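PDB 2J8H: titin from Homo sapiens, which probably acts as a giant elastic scaffold of the muscle sarcomere, of which this fragment is a rigid tandem pair of A-band immunoglobulin domains. Local coordinates for residues T137-G141 with Q142-D146. Residues are numbered along the deposited sequence; the frame is centred on the assembly and turned at random.
Sequences TWQKG and QDLID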
loop_
_atom_site.group_PDB
_atom_site.type_symbol
_atom_site.label_atom_id
_atom_site.label_comp_id
_atom_site.label_asym_id
_atom_site.label_seq_id
_atom_site.Cartn_x
_atom_site.Cartn_y
_atom_site.Cartn_z
ATOM N N THR A 137 17.183 20.666 -9.347
ATOM C CA THR A 137 17.311 21.890 -10.137
ATOM C C THR A 137 16.250 22.890 -9.758
ATOM O O THR A 137 15.159 22.520 -9.355
ATOM C CB THR A 137 17.215 21.638 -11.649
ATOM O OG1 THR A 137 15.921 21.153 -11.964
ATOM C CG2 THR A 137 18.256 20.652 -12.115
ATOM N N TRP A 138 16.582 24.166 -9.896
ATOM C CA TRP A 138 15.641 25.263 -9.659
ATOM C C TRP A 138 15.556 26.111 -10.905
ATOM O O TRP A 138 16.555 26.304 -11.619
ATOM C CB TRP A 138 16.119 26.163 -8.516
ATOM C CG TRP A 138 15.944 25.652 -7.165
ATOM C CD1 TRP A 138 16.812 24.873 -6.455
ATOM C CD2 TRP A 138 14.841 25.911 -6.304
ATOM N NE1 TRP A 138 16.309 24.635 -5.209
ATOM C CE2 TRP A 138 15.100 25.271 -5.090
ATOM C CE3 TRP A 138 13.678 26.660 -6.431
ATOM C CZ2 TRP A 138 14.213 25.316 -4.027
ATOM C CZ3 TRP A 138 12.810 26.706 -5.376
ATOM C CH2 TRP A 138 13.078 26.045 -4.192
ATOM N N GLN A 139 14.359 26.630 -11.165
ATOM C CA GLN A 139 14.105 27.518 -12.293
ATOM C C GLN A 139 13.190 28.652 -11.842
ATOM O O GLN A 139 12.368 28.460 -10.954
ATOM C CB GLN A 139 13.306 26.817 -13.414
ATOM C CG GLN A 139 13.809 25.503 -13.938
ATOM C CD GLN A 139 12.658 24.611 -14.497
ATOM O OE1 GLN A 139 12.668 23.376 -14.318
ATOM N NE2 GLN A 139 11.658 25.247 -15.172
ATOM N N LYS A 140 13.301 29.812 -12.483
ATOM C CA LYS A 140 12.261 30.837 -12.380
ATOM C C LYS A 140 11.662 30.963 -13.758
ATOM O O LYS A 140 12.333 31.380 -14.702
ATOM C CB LYS A 140 12.790 32.188 -11.927
ATOM C CG LYS A 140 11.677 33.158 -11.576
ATOM C CD LYS A 140 12.197 34.543 -11.239
ATOM C CE LYS A 140 11.053 35.434 -10.784
ATOM N NZ LYS A 140 11.486 36.807 -10.451
ATOM N N GLY A 141 10.395 30.580 -13.869
ATOM C CA GLY A 141 9.774 30.441 -15.173
ATOM C C GLY A 141 10.552 29.399 -15.971
ATOM O O GLY A 141 10.725 28.242 -15.511
ATOM N N GLN A 142 11.015 29.825 -17.144
ATOM C CA GLN A 142 11.837 29.029 -18.026
ATOM C C GLN A 142 13.254 29.589 -18.001
ATOM O O GLN A 142 13.822 29.918 -19.055
ATOM C CB GLN A 142 11.324 29.116 -19.480
ATOM C CG GLN A 142 9.849 28.744 -19.752
ATOM C CD GLN A 142 9.622 28.257 -21.214
ATOM O OE1 GLN A 142 10.584 28.050 -21.984
ATOM N NE2 GLN A 142 8.347 28.067 -21.589
ATOM N N ASP A 143 13.820 29.744 -16.810
ATOM C CA ASP A 143 15.238 30.090 -16.686
ATOM C C ASP A 143 15.851 29.285 -15.549
ATOM O O ASP A 143 15.438 29.429 -14.405
ATOM C CB ASP A 143 15.420 31.581 -16.418
ATOM C CG ASP A 143 15.327 32.416 -17.679
ATOM O OD1 ASP A 143 14.207 32.546 -18.234
ATOM O OD2 ASP A 143 16.381 32.948 -18.109
ATOM N N LEU A 144 16.840 28.452 -15.867
ATOM C CA LEU A 144 17.524 27.670 -14.845
ATOM C C LEU A 144 18.264 28.579 -13.885
ATOM O O LEU A 144 18.943 29.508 -14.294
ATOM C CB LEU A 144 18.524 26.678 -15.443
ATOM C CG LEU A 144 18.025 25.281 -15.789
ATOM C CD1 LEU A 144 19.233 24.445 -16.231
ATOM C CD2 LEU A 144 17.288 24.627 -14.602
ATOM N N ILE A 145 18.136 28.297 -12.604
ATOM C CA ILE A 145 18.860 29.036 -11.603
ATOM C C ILE A 145 19.992 28.180 -11.130
ATOM O O ILE A 145 19.817 27.041 -10.690
ATOM C CB ILE A 145 18.005 29.361 -10.360
ATOM C CG1 ILE A 145 16.853 30.303 -10.723
ATOM C CG2 ILE A 145 18.904 29.934 -9.244
ATOM C CD1 ILE A 145 15.823 30.481 -9.607
ATOM N N ASP A 146 21.176 28.727 -11.202
ATOM C CA ASP A 146 22.186 28.261 -10.302
ATOM C C ASP A 146 22.635 29.438 -9.416
ATOM O O ASP A 146 22.139 30.590 -9.522
ATOM C CB ASP A 146 23.343 27.593 -11.058
ATOM C CG ASP A 146 23.985 28.494 -12.083
ATOM O OD1 ASP A 146 23.727 29.726 -12.103
ATOM O OD2 ASP A 146 24.760 27.950 -12.888
HETATM O O HOH W 1 19.380 24.621 -10.349
#
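W138 and I145, with Q139 and L144, form an antiparallel beta hairpin at one edge of the five-stranded sheet of the second immunoglobulin domain, joining strand 135-140 to the short, weakly bonded outermost strand 144-145. I145 N donates almost straight to W138 O (2.7 Å, 172°), and K140 N donates to D143 O (2.9 Å); the return bond from D143 N to K140 O is weak. G141 and Q142 make the bend, and the positive phi of G141 (60°), close to the first corner of a type II' turn, suits a residue without CB. In the I-set fold these strands correspond to C and C', and W138 is the characteristic core tryptophan of strand C: its indole leads inward onto I124, I126, L162 and V178, with NE1 hydrogen-bonded to T160 OG1. I145, beta-branched and apolar, sets its CB 4.1 Å from W138 CB and also touches Y176 and L162. A water bridges W138 N and I145 O in place of a direct bond. On the opposite face of the hairpin from W138 and I145, Q139 CG meets L144 CD2 at 3.6 Å. With CG beside its own backbone N (chi1 -52°), Q139 carries NE2 to G141 O (3.2 Å), which lies nearly in its amide plane. A leucine here would probably deprive G141 O of this side-chain donor and leave the turn less firmly tied to the strand. K58 of the second subunit packs on Q139 and Q142.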